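Local coordinates for protein Rnh (Ribonuclease H) (Chlorobaculum tepidum, PDB 3H08) that probably cleaves the RNA strand of RNA-DNA hybrids endonucleolytically, a magnesium-dependent ribonuclease of the RNase H family that works as a monomer, at residues W22-M27 with K33-Y38. The protein carries 3 engineered substitutions. Sequence-based numbering, arbitrary orientation.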
loop_
_atom_site.group_PDB
_atom_site.type_symbol
_atom_site.label_atom_id
_atom_site.label_comp_id
_atom_site.label_asym_id
_atom_site.label_seq_id
_atom_site.Cartn_x
_atom_site.Cartn_y
_atom_site.Cartn_z
ATOM N N TRP A 22 -0.938 -9.173 -1.606
ATOM C CA TRP A 22 -1.336 -7.892 -1.085
ATOM C C TRP A 22 -2.848 -7.858 -0.936
ATOM O O TRP A 22 -3.581 -8.569 -1.635
ATOM C CB TRP A 22 -0.855 -6.724 -2.004
ATOM C CG TRP A 22 -1.245 -6.890 -3.427
ATOM C CD1 TRP A 22 -0.534 -7.517 -4.420
ATOM C CD2 TRP A 22 -2.481 -6.498 -4.024
ATOM N NE1 TRP A 22 -1.250 -7.522 -5.583
ATOM C CE2 TRP A 22 -2.451 -6.913 -5.365
ATOM C CE3 TRP A 22 -3.605 -5.812 -3.562
ATOM C CZ2 TRP A 22 -3.497 -6.686 -6.225
ATOM C CZ3 TRP A 22 -4.648 -5.645 -4.418
ATOM C CH2 TRP A 22 -4.577 -6.047 -5.730
ATOM N N GLY A 23 -3.306 -6.968 -0.062
ATOM C CA GLY A 23 -4.716 -6.808 0.162
ATOM C C GLY A 23 -5.012 -5.375 0.568
ATOM O O GLY A 23 -4.172 -4.685 1.157
ATOM N N ALA A 24 -6.203 -4.923 0.249
ATOM C CA ALA A 24 -6.652 -3.603 0.670
ATOM C C ALA A 24 -8.156 -3.649 0.925
ATOM O O ALA A 24 -8.905 -4.290 0.191
ATOM C CB ALA A 24 -6.307 -2.533 -0.369
ATOM N N LEU A 25 -8.572 -2.911 1.935
ATOM C CA LEU A 25 -9.952 -2.734 2.307
ATOM C C LEU A 25 -10.213 -1.235 2.248
ATOM O O LEU A 25 -9.507 -0.435 2.896
ATOM C CB LEU A 25 -10.171 -3.258 3.734
ATOM C CG LEU A 25 -11.529 -3.117 4.349
ATOM C CD1 LEU A 25 -12.551 -3.600 3.432
ATOM C CD2 LEU A 25 -11.529 -3.906 5.656
ATOM N N LEU A 26 -11.163 -0.866 1.396
ATOM C CA LEU A 26 -11.577 0.515 1.194
ATOM C C LEU A 26 -12.895 0.725 1.893
ATOM O O LEU A 26 -13.816 -0.078 1.729
ATOM C CB LEU A 26 -11.743 0.826 -0.309
ATOM C CG LEU A 26 -10.447 0.938 -1.110
ATOM C CD1 LEU A 26 -9.952 -0.393 -1.525
ATOM C CD2 LEU A 26 -10.643 1.827 -2.302
ATOM N N MET A 27 -13.001 1.786 2.667
ATOM C CA MET A 27 -14.166 2.051 3.490
ATOM C C MET A 27 -14.694 3.471 3.286
ATOM O O MET A 27 -13.955 4.437 3.317
ATOM C CB MET A 27 -13.767 1.859 4.954
ATOM C CG MET A 27 -14.794 2.239 5.910
ATOM S SD MET A 27 -14.099 2.054 7.550
ATOM C CE MET A 27 -13.758 0.318 7.579
ATOM N N LYS A 33 -15.128 -2.154 0.234
ATOM C CA LYS A 33 -14.644 -2.826 -0.983
ATOM C C LYS A 33 -13.335 -3.515 -0.591
ATOM O O LYS A 33 -12.500 -2.911 0.076
ATOM C CB LYS A 33 -14.374 -1.810 -2.113
ATOM C CG LYS A 33 -13.796 -2.435 -3.429
ATOM C CD LYS A 33 -13.605 -1.417 -4.588
ATOM C CE LYS A 33 -14.858 -0.585 -4.870
ATOM N NZ LYS A 33 -14.702 0.366 -6.050
ATOM N N GLU A 34 -13.202 -4.781 -0.971
ATOM C CA GLU A 34 -12.010 -5.572 -0.760
ATOM C C GLU A 34 -11.356 -5.884 -2.098
ATOM O O GLU A 34 -12.024 -6.262 -3.065
ATOM C CB GLU A 34 -12.330 -6.873 -0.026
ATOM C CG GLU A 34 -12.892 -6.632 1.356
ATOM C CD GLU A 34 -13.260 -7.879 2.138
ATOM O OE1 GLU A 34 -13.337 -9.008 1.558
ATOM O OE2 GLU A 34 -13.493 -7.720 3.364
ATOM N N ILE A 35 -10.040 -5.790 -2.121
ATOM C CA ILE A 35 -9.246 -6.232 -3.270
ATOM C C ILE A 35 -8.029 -6.971 -2.769
ATOM O O ILE A 35 -7.567 -6.715 -1.645
ATOM C CB ILE A 35 -8.838 -5.048 -4.152
ATOM C CG1 ILE A 35 -8.052 -4.028 -3.367
ATOM C CG2 ILE A 35 -10.093 -4.397 -4.726
ATOM C CD1 ILE A 35 -7.419 -2.929 -4.198
ATOM N N SER A 36 -7.457 -7.804 -3.624
ATOM C CA SER A 36 -6.226 -8.500 -3.284
ATOM C C SER A 36 -5.581 -9.086 -4.519
ATOM O O SER A 36 -6.218 -9.211 -5.575
ATOM C CB SER A 36 -6.559 -9.618 -2.334
ATOM O OG SER A 36 -7.438 -10.571 -2.923
ATOM N N GLY A 37 -4.331 -9.488 -4.373
ATOM C CA GLY A 37 -3.652 -10.147 -5.459
ATOM C C GLY A 37 -2.376 -10.840 -5.015
ATOM O O GLY A 37 -1.958 -10.740 -3.866
ATOM N N TYR A 38 -1.754 -11.496 -5.992
ATOM C CA TYR A 38 -0.646 -12.406 -5.803
ATOM C C TYR A 38 0.559 -12.002 -6.681
ATOM O O TYR A 38 0.395 -11.446 -7.788
ATOM C CB TYR A 38 -1.113 -13.816 -6.240
ATOM C CG TYR A 38 -0.020 -14.845 -6.335
ATOM C CD1 TYR A 38 0.547 -15.391 -5.197
ATOM C CD2 TYR A 38 0.410 -15.328 -7.569
ATOM C CE1 TYR A 38 1.562 -16.319 -5.288
ATOM C CE2 TYR A 38 1.422 -16.268 -7.667
ATOM C CZ TYR A 38 1.988 -16.785 -6.529
ATOM O OH TYR A 38 2.977 -17.774 -6.640
HETATM O O HOH W 1 -0.392 -8.779 -8.132
#
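With CG between its own backbone N and carbonyl carbon (chi1 52°), W22 carries its indole over S36-G37 of the neighbouring strand, and chi2 of -90° turns the ring face onto them; I35, its CG1 likewise placed (chi1 58°), sends CD1 to the ring edge, 3.9 Å from W22 CZ3, and packs CG1 on A24 CB. G37 N sits 3.3 Å from CE2 of W22, over the middle of the ring system, while G37 CA makes a CH-pi contact with the five-membered ring, 3.8 Å from its centroid. G37, having no side chain, lets the indole settle directly on the backbone; a CB there would run into CZ2. NE1 of W22 donates to a water 3.0 Å away, which in turn donates to Y38 O and so links the indole to Y38 on the partner strand. Without the indole, as with an alanine here, the G37 backbone would probably lose its cover and this water its indole donor. Beneath, three pairs of backbone hydrogen bonds join W22 with G37, A24 with I35 and L26 with K33. On the opposite face L25 CD1 lies alongside E34 CG, and the E34 carboxylate forms salt bridges with R32 and R133. Helix 44-57 packs against W22. Strand 18-28 also pairs with strand 4-13, and strand 31-39 is outermost, so this is the antiparallel edge hairpin of the mixed five-stranded RNase H sheet.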